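Local coordinates for glucanase (Clostridium thermocellum, PDB 5GXX), which probably hydrolyses internal beta-1,4-glucosidic bonds of cellulose, as a calcium-binding family 9 endoglucanase of the cellulosome, at residues Y239-Y250 and F268-W276. The protein carries 1 engineered substitution. Residues are numbered along the deposited sequence; the frame is centred on the assembly and turned at random.
With CA (calcium ion), chain C.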
ATOM      1  N   TYR A 239      -2.214 -42.678 -37.839  1.00 14.71           N
ATOM      2  CA  TYR A 239      -1.815 -41.797 -38.939  1.00 14.31           C
ATOM      3  C   TYR A 239      -2.507 -40.433 -39.000  1.00 14.18           C
ATOM      4  O   TYR A 239      -2.051 -39.570 -39.751  1.00 15.13           O
ATOM      5  CB  TYR A 239      -1.985 -42.496 -40.291  1.00 14.91           C
ATOM      6  CG  TYR A 239      -3.408 -42.834 -40.660  1.00 15.76           C
ATOM      7  CD1 TYR A 239      -4.029 -43.972 -40.136  1.00 15.95           C
ATOM      8  CD2 TYR A 239      -4.141 -42.022 -41.520  1.00 13.75           C
ATOM      9  CE1 TYR A 239      -5.348 -44.266 -40.453  1.00 16.82           C
ATOM     10  CE2 TYR A 239      -5.454 -42.308 -41.848  1.00 16.15           C
ATOM     11  CZ  TYR A 239      -6.044 -43.450 -41.322  1.00 18.88           C
ATOM     12  OH  TYR A 239      -7.348 -43.748 -41.640  1.00 21.94           O
ATOM     13  N   GLN A 240      -3.572 -40.254 -38.218  1.00 14.25           N
ATOM     14  CA  GLN A 240      -4.423 -39.058 -38.267  1.00 14.22           C
ATOM     15  C   GLN A 240      -3.938 -37.987 -37.281  1.00 13.05           C
ATOM     16  O   GLN A 240      -4.656 -37.573 -36.361  1.00 13.82           O
ATOM     17  CB  GLN A 240      -5.883 -39.439 -38.013  1.00 13.57           C
ATOM     18  CG  GLN A 240      -6.455 -40.419 -39.019  1.00 13.90           C
ATOM     19  CD  GLN A 240      -7.927 -40.689 -38.801  1.00 16.07           C
ATOM     20  OE1 GLN A 240      -8.587 -40.057 -37.969  1.00 16.83           O
ATOM     21  NE2 GLN A 240      -8.453 -41.644 -39.557  1.00 19.30           N
ATOM     22  N   TRP A 241      -2.685 -37.585 -37.461  1.00 12.46           N
ATOM     23  CA  TRP A 241      -2.101 -36.499 -36.697  1.00 12.39           C
ATOM     24  C   TRP A 241      -0.889 -36.014 -37.498  1.00 11.16           C
ATOM     25  O   TRP A 241      -0.691 -36.460 -38.630  1.00 11.97           O
ATOM     26  CB  TRP A 241      -1.773 -36.950 -35.258  1.00 12.55           C
ATOM     27  CG  TRP A 241      -1.648 -35.797 -34.291  1.00 12.28           C
ATOM     28  CD1 TRP A 241      -0.506 -35.349 -33.695  1.00 15.09           C
ATOM     29  CD2 TRP A 241      -2.710 -34.965 -33.796  1.00 12.15           C
ATOM     30  NE1 TRP A 241      -0.780 -34.288 -32.867  1.00 14.89           N
ATOM     31  CE2 TRP A 241      -2.121 -34.011 -32.933  1.00 14.72           C
ATOM     32  CE3 TRP A 241      -4.097 -34.927 -33.998  1.00 13.24           C
ATOM     33  CZ2 TRP A 241      -2.874 -33.048 -32.252  1.00 15.64           C
ATOM     34  CZ3 TRP A 241      -4.843 -33.934 -33.345  1.00 15.69           C
ATOM     35  CH2 TRP A 241      -4.224 -33.008 -32.487  1.00 15.47           C
ATOM     36  N   ALA A 242      -0.108 -35.101 -36.927  1.00 11.39           N
ATOM     37  CA  ALA A 242       1.111 -34.578 -37.528  1.00 10.69           C
ATOM     38  C   ALA A 242       2.361 -35.073 -36.814  1.00 11.64           C
ATOM     39  O   ALA A 242       2.383 -35.207 -35.591  1.00 12.71           O
ATOM     40  CB  ALA A 242       1.133 -33.053 -37.494  1.00 11.25           C
ATOM     41  N   HIS A 243       3.416 -35.263 -37.600  1.00 11.43           N
ATOM     42  CA  HIS A 243       4.779 -35.238 -37.092  1.00 11.96           C
ATOM     43  C   HIS A 243       4.951 -33.975 -36.255  1.00 11.45           C
ATOM     44  O   HIS A 243       4.652 -32.882 -36.723  1.00 11.17           O
ATOM     45  CB  HIS A 243       5.706 -35.174 -38.297  1.00 11.10           C
ATOM     46  CG  HIS A 243       7.147 -35.403 -37.974  1.00 13.59           C
ATOM     47  ND1 HIS A 243       7.689 -36.669 -37.898  1.00 13.53           N
ATOM     48  CD2 HIS A 243       8.156 -34.539 -37.708  1.00 11.89           C
ATOM     49  CE1 HIS A 243       8.972 -36.568 -37.597  1.00 12.71           C
ATOM     50  NE2 HIS A 243       9.286 -35.288 -37.484  1.00 14.60           N
ATOM     51  N   CYS A 244       5.439 -34.131 -35.026  1.00 13.24           N
ATOM     52  CA  CYS A 244       5.622 -32.990 -34.137  1.00 11.78           C
ATOM     53  C   CYS A 244       6.509 -33.347 -32.950  1.00 12.53           C
ATOM     54  O   CYS A 244       6.953 -34.495 -32.809  1.00 11.73           O
ATOM     55  CB  CYS A 244       4.254 -32.529 -33.623  1.00 11.19           C
ATOM     56  SG  CYS A 244       3.394 -33.751 -32.565  1.00 14.37           S
ATOM     57  N   TRP A 245       6.731 -32.363 -32.086  1.00 11.51           N
ATOM     58  CA  TRP A 245       7.592 -32.537 -30.906  1.00 12.78           C
ATOM     59  C   TRP A 245       7.261 -33.762 -30.058  1.00 13.58           C
ATOM     60  O   TRP A 245       8.156 -34.294 -29.408  1.00 13.08           O
ATOM     61  CB  TRP A 245       7.604 -31.288 -30.016  1.00 14.30           C
ATOM     62  CG  TRP A 245       6.228 -30.961 -29.488  1.00 12.78           C
ATOM     63  CD1 TRP A 245       5.283 -30.156 -30.073  1.00 13.94           C
ATOM     64  CD2 TRP A 245       5.616 -31.491 -28.306  1.00 14.38           C
ATOM     65  NE1 TRP A 245       4.127 -30.152 -29.333  1.00 14.58           N
ATOM     66  CE2 TRP A 245       4.312 -30.951 -28.232  1.00 12.98           C
ATOM     67  CE3 TRP A 245       6.045 -32.356 -27.294  1.00 14.62           C
ATOM     68  CZ2 TRP A 245       3.428 -31.256 -27.190  1.00 14.54           C
ATOM     69  CZ3 TRP A 245       5.171 -32.653 -26.255  1.00 14.98           C
ATOM     70  CH2 TRP A 245       3.878 -32.112 -26.216  1.00 15.46           C
ATOM     71  N   ASP A 246       5.992 -34.154 -30.008  1.00 13.75           N
ATOM     72  CA  ASP A 246       5.557 -35.269 -29.172  1.00 14.75           C
ATOM     73  C   ASP A 246       5.683 -36.650 -29.826  1.00 14.56           C
ATOM     74  O   ASP A 246       5.731 -37.694 -29.160  1.00 15.99           O
ATOM     75  CB  ASP A 246       4.100 -35.057 -28.765  1.00 14.82           C
ATOM     76  CG  ASP A 246       3.611 -36.130 -27.822  1.00 14.34           C
ATOM     77  OD1 ASP A 246       4.061 -36.131 -26.665  1.00 18.22           O
ATOM     78  OD2 ASP A 246       2.812 -36.987 -28.250  1.00 16.84           O
ATOM     79  N   ASP A 247       5.699 -36.635 -31.156  1.00 13.91           N
ATOM     80  CA  ASP A 247       5.536 -37.842 -31.943  1.00 14.53           C
ATOM     81  C   ASP A 247       6.105 -37.725 -33.357  1.00 14.44           C
ATOM     82  O   ASP A 247       5.505 -37.128 -34.258  1.00 13.70           O
ATOM     83  CB  ASP A 247       4.059 -38.234 -31.976  1.00 14.23           C
ATOM     84  CG  ASP A 247       3.825 -39.620 -32.539  1.00 15.25           C
ATOM     85  OD1 ASP A 247       4.791 -40.263 -33.023  1.00 15.11           O
ATOM     86  OD2 ASP A 247       2.647 -40.037 -32.523  1.00 17.28           O
ATOM     87  N   CYS A 248       7.270 -38.332 -33.529  1.00 14.00           N
ATOM     88  CA  CYS A 248       8.015 -38.343 -34.776  1.00 14.48           C
ATOM     89  C   CYS A 248       7.899 -39.659 -35.538  1.00 14.37           C
ATOM     90  O   CYS A 248       8.657 -39.889 -36.479  1.00 15.07           O
ATOM     91  CB  CYS A 248       9.489 -38.016 -34.499  1.00 14.54           C
ATOM     92  SG  CYS A 248       9.821 -36.295 -34.091  1.00 15.55           S
ATOM     93  N   HIS A 249       6.964 -40.542 -35.180  1.00 15.30           N
ATOM     94  CA  HIS A 249       6.867 -41.812 -35.909  1.00 15.82           C
ATOM     95  C   HIS A 249       6.516 -41.631 -37.374  1.00 16.23           C
ATOM     96  O   HIS A 249       6.951 -42.417 -38.207  1.00 17.50           O
ATOM     97  CB  HIS A 249       6.001 -42.916 -35.266  1.00 17.45           C
ATOM     98  CG  HIS A 249       4.525 -42.778 -35.489  1.00 17.10           C
ATOM     99  ND1 HIS A 249       3.724 -42.048 -34.640  1.00 16.73           N
ATOM    100  CD2 HIS A 249       3.691 -43.348 -36.396  1.00 17.12           C
ATOM    101  CE1 HIS A 249       2.464 -42.147 -35.033  1.00 15.29           C
ATOM    102  NE2 HIS A 249       2.418 -42.911 -36.113  1.00 14.20           N
ATOM    103  N   TYR A 250       5.746 -40.583 -37.661  1.00 15.63           N
ATOM    104  CA  TYR A 250       5.310 -40.269 -39.025  1.00 15.30           C
ATOM    105  C   TYR A 250       6.522 -40.131 -39.942  1.00 15.25           C
ATOM    106  O   TYR A 250       6.625 -40.801 -40.971  1.00 16.65           O
ATOM    107  CB  TYR A 250       4.453 -38.984 -39.051  1.00 15.65           C
ATOM    108  CG  TYR A 250       3.345 -39.058 -38.017  1.00 13.98           C
ATOM    109  CD1 TYR A 250       2.153 -39.712 -38.308  1.00 14.11           C
ATOM    110  CD2 TYR A 250       3.512 -38.526 -36.735  1.00 14.37           C
ATOM    111  CE1 TYR A 250       1.144 -39.823 -37.359  1.00 13.95           C
ATOM    112  CE2 TYR A 250       2.509 -38.647 -35.777  1.00 14.20           C
ATOM    113  CZ  TYR A 250       1.340 -39.302 -36.093  1.00 13.05           C
ATOM    114  OH  TYR A 250       0.344 -39.448 -35.156  1.00 17.34           O
ATOM    115  N   PHE A 268       1.996 -47.086 -45.121  1.00 17.35           N
ATOM    116  CA  PHE A 268       1.792 -46.120 -44.043  1.00 16.06           C
ATOM    117  C   PHE A 268       1.955 -44.676 -44.509  1.00 15.97           C
ATOM    118  O   PHE A 268       1.073 -43.857 -44.230  1.00 14.45           O
ATOM    119  CB  PHE A 268       2.699 -46.370 -42.830  1.00 16.77           C
ATOM    120  CG  PHE A 268       2.541 -45.302 -41.780  1.00 13.50           C
ATOM    121  CD1 PHE A 268       1.550 -45.427 -40.823  1.00 16.39           C
ATOM    122  CD2 PHE A 268       3.294 -44.134 -41.837  1.00 14.15           C
ATOM    123  CE1 PHE A 268       1.356 -44.422 -39.875  1.00 16.20           C
ATOM    124  CE2 PHE A 268       3.111 -43.129 -40.897  1.00 13.47           C
ATOM    125  CZ  PHE A 268       2.131 -43.271 -39.923  1.00 14.88           C
ATOM    126  N   ALA A 269       3.054 -44.362 -45.197  1.00 14.88           N
ATOM    127  CA  ALA A 269       3.348 -42.996 -45.630  1.00 14.67           C
ATOM    128  C   ALA A 269       2.221 -42.492 -46.524  1.00 13.38           C
ATOM    129  O   ALA A 269       1.820 -41.342 -46.387  1.00 13.49           O
ATOM    130  CB  ALA A 269       4.687 -42.934 -46.370  1.00 14.98           C
ATOM    131  N   GLN A 270       1.719 -43.332 -47.431  1.00 14.04           N
ATOM    132  CA  GLN A 270       0.671 -42.916 -48.362  1.00 13.76           C
ATOM    133  C   GLN A 270      -0.680 -42.733 -47.665  1.00 14.66           C
ATOM    134  O   GLN A 270      -1.423 -41.801 -47.983  1.00 14.83           O
ATOM    135  CB  GLN A 270       0.584 -43.863 -49.571  1.00 14.81           C
ATOM    136  CG  GLN A 270       1.807 -43.773 -50.462  1.00 14.25           C
ATOM    137  CD  GLN A 270       1.923 -44.895 -51.471  1.00 18.89           C
ATOM    138  OE1 GLN A 270       0.925 -45.502 -51.874  1.00 20.87           O
ATOM    139  NE2 GLN A 270       3.151 -45.176 -51.892  1.00 17.09           N
ATOM    140  N   MET A 271      -0.976 -43.582 -46.685  1.00 13.68           N
ATOM    141  CA  MET A 271      -2.207 -43.443 -45.900  1.00 14.12           C
ATOM    142  C   MET A 271      -2.184 -42.131 -45.092  1.00 12.85           C
ATOM    143  O   MET A 271      -3.134 -41.317 -45.124  1.00 10.58           O
ATOM    144  CB  MET A 271      -2.364 -44.650 -44.964  1.00 16.90           C
ATOM    145  CG  MET A 271      -3.615 -44.612 -44.095  1.00 19.88           C
ATOM    146  SD  MET A 271      -3.737 -46.080 -43.044  1.00 24.69           S
ATOM    147  CE  MET A 271      -3.126 -47.372 -44.126  1.00 27.90           C
ATOM    148  N   HIS A 272      -1.066 -41.901 -44.412  1.00 12.31           N
ATOM    149  CA  HIS A 272      -0.867 -40.709 -43.592  1.00 12.12           C
ATOM    150  C   HIS A 272      -0.929 -39.436 -44.443  1.00 12.11           C
ATOM    151  O   HIS A 272      -1.691 -38.490 -44.144  1.00 12.45           O
ATOM    152  CB  HIS A 272       0.486 -40.816 -42.867  1.00 12.88           C
ATOM    153  CG  HIS A 272       0.983 -39.530 -42.274  1.00 11.89           C
ATOM    154  ND1 HIS A 272       0.391 -38.919 -41.187  1.00 14.04           N
ATOM    155  CD2 HIS A 272       2.016 -38.726 -42.634  1.00 11.04           C
ATOM    156  CE1 HIS A 272       1.016 -37.780 -40.930  1.00 12.91           C
ATOM    157  NE2 HIS A 272       2.020 -37.649 -41.776  1.00 10.81           N
ATOM    158  N   LEU A 273      -0.157 -39.415 -45.525  1.00 12.67           N
ATOM    159  CA  LEU A 273      -0.154 -38.215 -46.361  1.00 11.83           C
ATOM    160  C   LEU A 273      -1.487 -38.012 -47.077  1.00 11.69           C
ATOM    161  O   LEU A 273      -1.964 -36.878 -47.194  1.00 12.61           O
ATOM    162  CB  LEU A 273       1.026 -38.171 -47.338  1.00 11.58           C
ATOM    163  CG  LEU A 273       2.389 -37.992 -46.672  1.00 13.63           C
ATOM    164  CD1 LEU A 273       3.518 -38.265 -47.664  1.00 13.08           C
ATOM    165  CD2 LEU A 273       2.555 -36.655 -45.956  1.00 12.80           C
ATOM    166  N   ASP A 274      -2.111 -39.105 -47.522  1.00 12.06           N
ATOM    167  CA  ASP A 274      -3.410 -38.968 -48.183  1.00 11.95           C
ATOM    168  C   ASP A 274      -4.408 -38.306 -47.232  1.00 11.06           C
ATOM    169  O   ASP A 274      -5.205 -37.476 -47.649  1.00 10.87           O
ATOM    170  CB  ASP A 274      -3.945 -40.330 -48.634  1.00 12.51           C
ATOM    171  CG  ASP A 274      -3.291 -40.829 -49.920  1.00 12.33           C
ATOM    172  OD1 ASP A 274      -2.399 -40.148 -50.480  1.00 13.34           O
ATOM    173  OD2 ASP A 274      -3.734 -41.899 -50.378  1.00 14.23           O
ATOM    174  N   TRP A 275      -4.367 -38.683 -45.957  1.00 12.30           N
ATOM    175  CA  TRP A 275      -5.268 -38.112 -44.963  1.00 10.61           C
ATOM    176  C   TRP A 275      -5.114 -36.605 -44.829  1.00 11.02           C
ATOM    177  O   TRP A 275      -6.083 -35.930 -44.514  1.00 11.02           O
ATOM    178  CB  TRP A 275      -5.102 -38.822 -43.615  1.00 10.51           C
ATOM    179  CG  TRP A 275      -6.033 -38.376 -42.521  1.00  9.56           C
ATOM    180  CD1 TRP A 275      -7.325 -38.768 -42.315  1.00 10.89           C
ATOM    181  CD2 TRP A 275      -5.734 -37.427 -41.492  1.00  9.90           C
ATOM    182  NE1 TRP A 275      -7.861 -38.098 -41.226  1.00  9.98           N
ATOM    183  CE2 TRP A 275      -6.892 -37.286 -40.696  1.00  8.43           C
ATOM    184  CE3 TRP A 275      -4.590 -36.691 -41.160  1.00 11.71           C
ATOM    185  CZ2 TRP A 275      -6.930 -36.451 -39.582  1.00 11.58           C
ATOM    186  CZ3 TRP A 275      -4.625 -35.865 -40.051  1.00 11.78           C
ATOM    187  CH2 TRP A 275      -5.790 -35.755 -39.275  1.00 11.71           C
ATOM    188  N   TRP A 276      -3.902 -36.117 -45.057  1.00 10.11           N
ATOM    189  CA  TRP A 276      -3.594 -34.697 -45.028  1.00 10.45           C
ATOM    190  C   TRP A 276      -3.964 -33.942 -46.314  1.00 11.29           C
ATOM    191  O   TRP A 276      -4.082 -32.719 -46.277  1.00 11.81           O
ATOM    192  CB  TRP A 276      -2.103 -34.529 -44.735  1.00 10.45           C
ATOM    193  CG  TRP A 276      -1.834 -34.568 -43.271  1.00  9.44           C
ATOM    194  CD1 TRP A 276      -1.545 -35.670 -42.497  1.00 10.56           C
ATOM    195  CD2 TRP A 276      -1.875 -33.451 -42.382  1.00  9.30           C
ATOM    196  NE1 TRP A 276      -1.397 -35.289 -41.178  1.00 11.12           N
ATOM    197  CE2 TRP A 276      -1.598 -33.930 -41.084  1.00 12.09           C
ATOM    198  CE3 TRP A 276      -2.085 -32.075 -42.570  1.00  9.25           C
ATOM    199  CZ2 TRP A 276      -1.559 -33.077 -39.972  1.00 11.03           C
ATOM    200  CZ3 TRP A 276      -2.025 -31.231 -41.472  1.00 12.55           C
ATOM    201  CH2 TRP A 276      -1.767 -31.737 -40.183  1.00 10.88           C
TER
HETATM  202 CA    CA C 701       6.319 -39.718 -28.135  1.00 17.22          CA
HETATM  203  O   HOH W   1       5.761 -38.459 -26.336  1.00 20.24           O
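Y239 lies across helix 263-276 and meets F268, M271, H272 and W275. The setting is the helical catalytic domain of glycosyl hydrolase family 9, an (alpha/alpha)6 barrel. Here the loop that leads into helix 249-260 packs on the next helix of the chain, and most of the touching residues are buried.

From CB outward, Y239 is in contact at nearly every atom. Y239 CB rests 3.9 Å from F268 CE1. CG stands between the backbone N and the carbonyl carbon (chi1 65°), which lays the ring across the helix, over M271. M271 CG sits over the centre of one face, and M271 SD approaches Y239 CE1 at 3.5 Å, a Met-aromatic contact. CE2 reaches W275 CB near the ring plane, and the ring turns its edge to the W275 indole in an offset edge-to-face pair, planes at 88°. Q240 CG lies over the opposite face. At the tip, OH accepts a hydrogen bond from Q240 NE2.

Q240 also covers the indole of W275. Q240 CA stands 3.5 Å above the centroid of the six-membered ring of W275, and Q240 CG lies over W275 NE1. The side-chain amide is turned almost parallel to the indole, 9° from its plane.

Two ring N-H groups of the helix grip loop carbonyls. H272 ND1 donates to Y239 O, in the carbonyl plane and on a lone pair. Y250 CD1 lies over one face of this imidazole, 3.4 Å from H272 CE1.

Further along, D246 O binds the calcium ion with S195, G196, D199 and E200, so the same loop joins the metal site to this helix.

The second N-H is that of W276: W276 NE1 donates to W241 O at 2.9 Å, from above the carbonyl plane.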